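SusD superfamily protein (Bacteroides vulgatus, PDB 3MYV) probably binds polysaccharide at the cell surface as an outer-membrane protein of a gut bacterium. Local coordinates at residues D25-S30 with M114-L119; T280-E285 with E386-L391. One frame throughout, in Å; residues are numbered along the deposited sequence. Where two conformers were deposited one is given.

Contact 1 of 2, residues D25-S30 with M114-L119; sequences DLMSGS and MAVIAL
Met27 and Val116 mark the nearest approach of the two backbones, with Met27 CA 9.3 Å from Val116 CA, a separation that side chains alone bridge; no hydrogen bond links the segments. Met27, built as selenomethionine, does the bridging. Its CB leaves the backbone toward 114-119, and the chain runs out extended, CG anti to the backbone N (chi1 -168°) and SE anti to CA, before bending at the last torsion. There chi3 is only -25°, well off the staggered values, and the methyl curls back until Met27 CE lies 3.0 Å from its own CB. The bend separates two tasks. The methyl, Met27 CE, rests 4.0 Å from Val116 CG1, the branch anti to the backbone N of Val116, while the selenium, Met27 SE, lies 4.0 Å from Leu119 CD2. Val116 and Leu119 are one helical turn apart, both direct CB toward 25-30, and Leu119 is met at about a right angle. All three residues are buried, although only 109 Å² is buried between the segments, both sides summed. The contact thus joins the C-terminal part of helix 13-27 to the middle of helix 103-128 inside the helix-rich, TPR-related architecture of the SusD family. Other elements complete the apolar cluster: Phe250 of strand 248-252 and Tyr33 each touch both Met27 and Leu119, and Ile82 of helix 77-94 packs on Val116. Next along the chain, Ser28 OG donates to Asp25 O at 2.7 Å, meeting the carbonyl at a C=O...donor angle of 131° and tilted from its plane, whereas the backbone bond from Ser28 N to Asp25 O is weak. The serine hydroxyl therefore supplies the shorter of two bonds to this carbonyl, three residues back.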
ATOM      1  N   ASP A  25       0.839  10.606 -12.612  1.00 15.47           N
ATOM      2  CA  ASP A  25       2.125  11.315 -12.576  1.00 15.76           C
ATOM      3  C   ASP A  25       2.389  11.875 -11.163  1.00 14.41           C
ATOM      4  O   ASP A  25       3.476  11.722 -10.638  1.00 13.30           O
ATOM      5  CB  ASP A  25       2.208  12.450 -13.612  1.00 16.47           C
ATOM      6  CG  ASP A  25       2.234  11.953 -15.045  1.00 22.74           C
ATOM      7  OD1 ASP A  25       2.528  10.763 -15.277  1.00 25.84           O
ATOM      8  OD2 ASP A  25       1.938  12.759 -15.946  1.00 27.26           O
ATOM      9  N   LEU A  26       1.391  12.531 -10.560  1.00 15.63           N
ATOM     10  CA  LEU A  26       1.560  13.095  -9.232  1.00 16.16           C
ATOM     11  C   LEU A  26       1.798  11.992  -8.195  1.00 14.89           C
ATOM     12  O   LEU A  26       2.588  12.131  -7.247  1.00 14.19           O
ATOM     13  CB  LEU A  26       0.315  13.926  -8.835  1.00 16.14           C
ATOM     14  CG  LEU A  26       0.146  15.228  -9.601  1.00 16.83           C
ATOM     15  CD1 LEU A  26      -1.296  15.824  -9.505  1.00 12.68           C
ATOM     16  CD2 LEU A  26       1.215  16.233  -9.120  1.00 16.41           C
HETATM   17  N   MSE A  27       1.078  10.901  -8.356  1.00 16.24           N
HETATM   18  CA  MSE A  27       1.121   9.802  -7.398  1.00 14.38           C
HETATM   19  C   MSE A  27       2.478   9.090  -7.398  1.00 14.40           C
HETATM   20  O   MSE A  27       2.928   8.543  -6.363  1.00 14.79           O
HETATM   21  CB  MSE A  27       0.006   8.811  -7.757  1.00 16.11           C
HETATM   22  CG  MSE A  27      -0.259   7.803  -6.738  1.00 19.21           C
HETATM   23 SE   MSE A  27      -1.807   6.597  -7.204  0.75 22.34          SE
HETATM   24  CE  MSE A  27      -2.700   7.664  -8.278  1.00 11.24           C
ATOM     25  N   SER A  28       3.152   9.134  -8.541  1.00 13.49           N
ATOM     26  CA  SER A  28       4.466   8.465  -8.701  1.00 13.79           C
ATOM     27  C   SER A  28       5.631   9.179  -8.012  1.00 15.89           C
ATOM     28  O   SER A  28       6.759   8.673  -8.006  1.00 17.02           O
ATOM     29  CB  SER A  28       4.787   8.351 -10.185  1.00 16.93           C
ATOM     30  OG  SER A  28       5.171   9.617 -10.663  1.00 17.28           O
ATOM     31  N   GLY A  29       5.380  10.362  -7.444  1.00 15.52           N
ATOM     32  CA  GLY A  29       6.429  11.126  -6.808  1.00 13.42           C
ATOM     33  C   GLY A  29       6.999  10.333  -5.638  1.00 14.15           C
ATOM     34  O   GLY A  29       6.289   9.559  -4.991  1.00 11.54           O
ATOM     35  N   SER A  30       8.277  10.532  -5.372  1.00 14.12           N
ATOM     36  CA  SER A  30       8.947   9.799  -4.278  1.00 15.11           C
ATOM     37  C   SER A  30       8.320  10.112  -2.918  1.00 14.96           C
ATOM     38  O   SER A  30       8.374   9.288  -2.021  1.00 14.98           O
ATOM     39  CB  SER A  30      10.438  10.124  -4.246  1.00 17.74           C
ATOM     40  OG  SER A  30      10.620  11.515  -4.032  1.00 18.75           O
HETATM   41  N   MSE A 114     -12.692   8.420  -9.503  1.00 15.74           N
HETATM   42  CA  MSE A 114     -13.225   8.104  -8.193  1.00 13.92           C
HETATM   43  C   MSE A 114     -12.354   7.075  -7.484  1.00 14.59           C
HETATM   44  O   MSE A 114     -12.218   7.143  -6.265  1.00 14.63           O
HETATM   45  CB  MSE A 114     -14.678   7.625  -8.281  1.00 17.12           C
HETATM   46  CG  MSE A 114     -15.650   8.680  -8.803  1.00 17.20           C
HETATM   47 SE   MSE A 114     -17.396   7.938  -9.248  0.75 16.92          SE
HETATM   48  CE  MSE A 114     -17.996   7.538  -7.492  1.00 17.72           C
ATOM     49  N   ALA A 115     -11.800   6.106  -8.218  1.00 14.51           N
ATOM     50  CA  ALA A 115     -10.895   5.101  -7.608  1.00 13.39           C
ATOM     51  C   ALA A 115      -9.629   5.788  -7.043  1.00 15.26           C
ATOM     52  O   ALA A 115      -9.182   5.473  -5.942  1.00 15.00           O
ATOM     53  CB  ALA A 115     -10.521   4.015  -8.657  1.00 14.62           C
ATOM     54  N   VAL A 116      -9.058   6.714  -7.814  1.00 14.22           N
ATOM     55  CA  VAL A 116      -7.927   7.542  -7.350  1.00 14.76           C
ATOM     56  C   VAL A 116      -8.272   8.298  -6.054  1.00 14.71           C
ATOM     57  O   VAL A 116      -7.530   8.257  -5.068  1.00 12.60           O
ATOM     58  CB  VAL A 116      -7.401   8.480  -8.466  1.00 14.61           C
ATOM     59  CG1 VAL A 116      -6.294   9.404  -7.918  1.00 13.14           C
ATOM     60  CG2 VAL A 116      -6.859   7.648  -9.687  1.00 13.09           C
ATOM     61  N   ILE A 117      -9.443   8.915  -6.022  1.00 14.48           N
ATOM     62  CA  ILE A 117      -9.901   9.637  -4.833  1.00 13.51           C
ATOM     63  C   ILE A 117      -9.999   8.717  -3.623  1.00 14.40           C
ATOM     64  O   ILE A 117      -9.527   9.033  -2.538  1.00 13.58           O
ATOM     65  CB  ILE A 117     -11.264  10.338  -5.128  1.00 14.54           C
ATOM     66  CG1 ILE A 117     -11.020  11.536  -6.056  1.00 17.53           C
ATOM     67  CG2 ILE A 117     -12.004  10.708  -3.818  1.00 17.09           C
ATOM     68  CD1 ILE A 117     -12.311  12.114  -6.751  1.00 14.92           C
ATOM     69  N   ALA A 118     -10.567   7.535  -3.835  1.00 14.27           N
ATOM     70  CA  ALA A 118     -10.700   6.560  -2.774  1.00 12.87           C
ATOM     71  C   ALA A 118      -9.323   6.105  -2.248  1.00 12.86           C
ATOM     72  O   ALA A 118      -9.123   6.035  -1.063  1.00 13.62           O
ATOM     73  CB  ALA A 118     -11.540   5.339  -3.271  1.00 12.65           C
ATOM     74  N   LEU A 119      -8.370   5.826  -3.133  1.00 11.29           N
ATOM     75  CA  LEU A 119      -7.032   5.432  -2.695  1.00 10.55           C
ATOM     76  C   LEU A 119      -6.332   6.522  -1.867  1.00 11.53           C
ATOM     77  O   LEU A 119      -5.813   6.253  -0.767  1.00 11.07           O
ATOM     78  CB  LEU A 119      -6.180   5.066  -3.916  1.00 13.56           C
ATOM     79  CG  LEU A 119      -4.753   4.611  -3.638  1.00 15.64           C
ATOM     80  CD1 LEU A 119      -4.756   3.455  -2.625  1.00 12.83           C
ATOM     81  CD2 LEU A 119      -4.088   4.188  -4.952  1.00 17.27           C
TER

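Contact 2 of 2, residues T280-E285 with E386-L391; sequences TQKYAE and ERSKEL
The Tyr283 ring meets helix 380-391 with its edge: Ser388 C lies in the ring plane, Ser388 O and Lys389 CA lie near it, and neither ring face takes an atom from 386-391. This is a perpendicular helix-helix contact in the SusD family region; the short axes of 281-285 and 386-391 cross at -91° and come no closer than 11.3 Å, a gap that the tyrosine spans. With CG anti to the backbone N (chi1 -176°), the ring reaches across so that Tyr283 CE1 is 3.3 Å from Ser388 O. Beyond it Tyr283 OH donates to Lys389 O at 2.9 Å, in the carbonyl plane and on a lone pair, with a C=O...donor angle of 120°. Lys389 contributes through its backbone, its CB pointing away. A phenylalanine here would probably leave Lys389 O without its phenolic donor and the ring freer to shift. Beside the ring, the Lys282 chain bends at chi2 to bring its amine near Ser388, yet Lys282 NZ and Ser388 OG remain 3.6 Å apart; Asp47 joins them instead, its OD1 in a salt bridge with the lysine and its OD2 hydrogen-bonded to the serine. The first turn of helix 281-288 is held at its start by Thr280, the N-cap. In the capping bond, Thr280 OG1 accepts from Tyr283 N at 3.3 Å.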
ATOM      1  N   THR A 280      15.103  -7.178   8.541  1.00 13.62           N
ATOM      2  CA  THR A 280      15.569  -7.414   9.905  1.00 13.35           C
ATOM      3  C   THR A 280      16.127  -8.845  10.020  1.00 15.87           C
ATOM      4  O   THR A 280      15.901  -9.713   9.131  1.00 13.96           O
ATOM      5  CB  THR A 280      14.408  -7.263  10.888  1.00 12.09           C
ATOM      6  OG1 THR A 280      13.373  -8.169  10.496  1.00 11.79           O
ATOM      7  CG2 THR A 280      13.874  -5.827  10.898  1.00 17.35           C
ATOM      8  N   GLN A 281      16.863  -9.089  11.100  1.00 14.96           N
ATOM      9  CA  GLN A 281      17.372 -10.416  11.380  0.50 16.16           C
ATOM     10  C   GLN A 281      16.199 -11.405  11.518  1.00 16.87           C
ATOM     11  O   GLN A 281      16.278 -12.536  11.047  1.00 15.84           O
ATOM     12  CB  GLN A 281      18.253 -10.420  12.633  0.50 17.28           C
ATOM     13  CG  GLN A 281      19.036 -11.725  12.806  0.50 16.03           C
ATOM     14  CD  GLN A 281      19.950 -11.725  14.012  0.50 17.21           C
ATOM     15  OE1 GLN A 281      20.650 -10.754  14.280  0.50 19.24           O
ATOM     16  NE2 GLN A 281      19.969 -12.837  14.732  0.50 20.14           N
ATOM     17  N   LYS A 282      15.100 -10.961  12.121  1.00 17.61           N
ATOM     18  CA  LYS A 282      13.904 -11.795  12.279  1.00 16.14           C
ATOM     19  C   LYS A 282      13.387 -12.276  10.923  1.00 18.20           C
ATOM     20  O   LYS A 282      13.127 -13.459  10.751  1.00 18.04           O
ATOM     21  CB  LYS A 282      12.813 -11.034  13.042  1.00 16.47           C
ATOM     22  CG  LYS A 282      11.460 -11.725  13.089  1.00 18.45           C
ATOM     23  CD  LYS A 282      10.418 -11.020  12.196  1.00 21.46           C
ATOM     24  CE  LYS A 282       9.185 -11.884  11.996  1.00 22.99           C
ATOM     25  NZ  LYS A 282       8.153 -11.312  11.083  1.00 18.32           N
ATOM     26  N   TYR A 283      13.269 -11.388   9.948  1.00 16.56           N
ATOM     27  CA  TYR A 283      12.753 -11.795   8.655  1.00 15.95           C
ATOM     28  C   TYR A 283      13.748 -12.733   7.941  1.00 16.56           C
ATOM     29  O   TYR A 283      13.370 -13.762   7.385  1.00 15.61           O
ATOM     30  CB  TYR A 283      12.452 -10.602   7.761  1.00 16.08           C
ATOM     31  CG  TYR A 283      11.828 -11.031   6.434  1.00 12.76           C
ATOM     32  CD1 TYR A 283      10.454 -11.233   6.325  1.00 16.89           C
ATOM     33  CD2 TYR A 283      12.610 -11.290   5.314  1.00 16.93           C
ATOM     34  CE1 TYR A 283       9.876 -11.628   5.145  1.00 15.47           C
ATOM     35  CE2 TYR A 283      12.038 -11.720   4.126  1.00 15.14           C
ATOM     36  CZ  TYR A 283      10.652 -11.885   4.054  1.00 15.58           C
ATOM     37  OH  TYR A 283      10.068 -12.303   2.880  1.00 16.50           O
ATOM     38  N   ALA A 284      15.021 -12.377   7.990  1.00 15.77           N
ATOM     39  CA  ALA A 284      16.048 -13.169   7.350  1.00 15.78           C
ATOM     40  C   ALA A 284      16.067 -14.579   7.925  1.00 17.88           C
ATOM     41  O   ALA A 284      16.080 -15.563   7.179  1.00 17.00           O
ATOM     42  CB  ALA A 284      17.384 -12.502   7.517  1.00 16.31           C
ATOM     43  N   GLU A 285      16.037 -14.676   9.248  1.00 17.63           N
ATOM     44  CA  GLU A 285      15.999 -15.986   9.927  1.00 24.06           C
ATOM     45  C   GLU A 285      14.752 -16.815   9.624  1.00 24.12           C
ATOM     46  O   GLU A 285      14.881 -18.016   9.438  1.00 26.31           O
ATOM     47  CB  GLU A 285      16.144 -15.824  11.441  1.00 25.88           C
ATOM     48  CG  GLU A 285      17.523 -15.445  11.815  1.00 29.34           C
ATOM     49  CD  GLU A 285      17.712 -15.224  13.311  1.00 33.79           C
ATOM     50  OE1 GLU A 285      16.729 -15.271  14.100  1.00 44.11           O
ATOM     51  OE2 GLU A 285      18.872 -14.991  13.668  1.00 33.72           O
ATOM     52  N   GLU A 386       2.110 -15.358   6.744  1.00 14.00           N
ATOM     53  CA  GLU A 386       2.176 -15.528   5.282  1.00 11.94           C
ATOM     54  C   GLU A 386       2.271 -14.174   4.581  1.00 14.68           C
ATOM     55  O   GLU A 386       3.054 -14.007   3.633  1.00 14.15           O
ATOM     56  CB  GLU A 386       1.021 -16.368   4.734  1.00 10.95           C
ATOM     57  CG  GLU A 386       1.310 -16.991   3.356  1.00 11.63           C
ATOM     58  CD  GLU A 386       2.534 -17.896   3.342  1.00 14.79           C
ATOM     59  OE1 GLU A 386       2.890 -18.463   4.399  1.00 15.14           O
ATOM     60  OE2 GLU A 386       3.117 -18.068   2.269  1.00 12.52           O
ATOM     61  N   ARG A 387       1.500 -13.199   5.071  1.00 11.81           N
ATOM     62  CA  ARG A 387       1.594 -11.829   4.591  1.00 13.52           C
ATOM     63  C   ARG A 387       2.994 -11.265   4.785  1.00 12.74           C
ATOM     64  O   ARG A 387       3.514 -10.619   3.887  1.00 12.08           O
ATOM     65  CB  ARG A 387       0.601 -10.909   5.299  1.00 14.68           C
ATOM     66  CG  ARG A 387      -0.856 -11.072   4.893  1.00 17.13           C
ATOM     67  CD  ARG A 387      -1.737 -10.219   5.811  1.00 16.52           C
ATOM     68  NE  ARG A 387      -3.063  -9.991   5.246  1.00 15.62           N
ATOM     69  CZ  ARG A 387      -3.343  -9.095   4.294  1.00 19.42           C
ATOM     70  NH1 ARG A 387      -2.401  -8.296   3.784  1.00 16.05           N
ATOM     71  NH2 ARG A 387      -4.585  -8.996   3.843  1.00 19.34           N
ATOM     72  N   SER A 388       3.584 -11.493   5.960  1.00 13.18           N
ATOM     73  CA  SER A 388       4.953 -11.072   6.227  1.00 12.33           C
ATOM     74  C   SER A 388       5.908 -11.563   5.124  1.00 12.56           C
ATOM     75  O   SER A 388       6.694 -10.795   4.564  1.00 13.49           O
ATOM     76  CB  SER A 388       5.414 -11.632   7.557  1.00 15.04           C
ATOM     77  OG  SER A 388       6.776 -11.411   7.748  1.00 12.90           O
ATOM     78  N   LYS A 389       5.831 -12.868   4.848  1.00 14.33           N
ATOM     79  CA  LYS A 389       6.681 -13.522   3.848  1.00 15.82           C
ATOM     80  C   LYS A 389       6.472 -12.962   2.458  1.00 15.27           C
ATOM     81  O   LYS A 389       7.428 -12.631   1.737  1.00 13.59           O
ATOM     82  CB  LYS A 389       6.392 -15.031   3.803  1.00 13.03           C
ATOM     83  CG  LYS A 389       6.843 -15.842   5.030  1.00 14.61           C
ATOM     84  CD  LYS A 389       6.519 -17.316   4.877  1.00 16.69           C
ATOM     85  CE  LYS A 389       6.644 -18.054   6.221  1.00 21.88           C
ATOM     86  NZ  LYS A 389       6.707 -19.557   6.107  1.00 20.08           N
ATOM     87  N   GLU A 390       5.208 -12.851   2.085  1.00 14.12           N
ATOM     88  CA  GLU A 390       4.835 -12.531   0.710  1.00 14.43           C
ATOM     89  C   GLU A 390       4.995 -11.056   0.357  1.00 13.76           C
ATOM     90  O   GLU A 390       5.373 -10.734  -0.755  1.00 13.64           O
ATOM     91  CB  GLU A 390       3.383 -12.917   0.464  1.00 13.27           C
ATOM     92  CG  GLU A 390       2.924 -12.746  -0.982  1.00 13.31           C
ATOM     93  CD  GLU A 390       3.717 -13.602  -1.966  1.00 10.82           C
ATOM     94  OE1 GLU A 390       3.903 -14.826  -1.701  1.00 12.77           O
ATOM     95  OE2 GLU A 390       4.160 -13.059  -3.020  1.00 16.14           O
ATOM     96  N   LEU A 391       4.679 -10.172   1.295  1.00 13.28           N
ATOM     97  CA  LEU A 391       4.463  -8.749   0.963  1.00 13.15           C
ATOM     98  C   LEU A 391       5.561  -7.831   1.512  1.00 11.66           C
ATOM     99  O   LEU A 391       5.406  -6.604   1.486  1.00 11.36           O
ATOM    100  CB  LEU A 391       3.067  -8.302   1.459  1.00 13.33           C
ATOM    101  CG  LEU A 391       1.872  -9.034   0.832  1.00 11.55           C
ATOM    102  CD1 LEU A 391       0.540  -8.657   1.539  1.00 14.77           C
ATOM    103  CD2 LEU A 391       1.771  -8.733  -0.657  1.00 11.46           C
TER

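In the fold
Contacts 1 and 2 lie on opposite sides of the chain's centre, about 12 and 17 Å from it, with their own centres about 28 Å apart and nearest atoms about 14 Å apart; they do not touch. They follow in series along the sequence, contact 1 closing before contact 2 opens. Contact 1 is apolar and buried, whereas contact 2 rests on polar groups and is partly buried. Residues that flank the sodium site (Asn254, Ser255, Asp258, Pro260 and Leu325) in sequence reach the first contact: Phe250 touches Met27 and Leu119, Ile252 touches Ser28, and Asp263 is hydrogen-bonded to Ser30. A bound ethanediol, probably from crystallisation, sits about 5 Å from the Leu119 side chain.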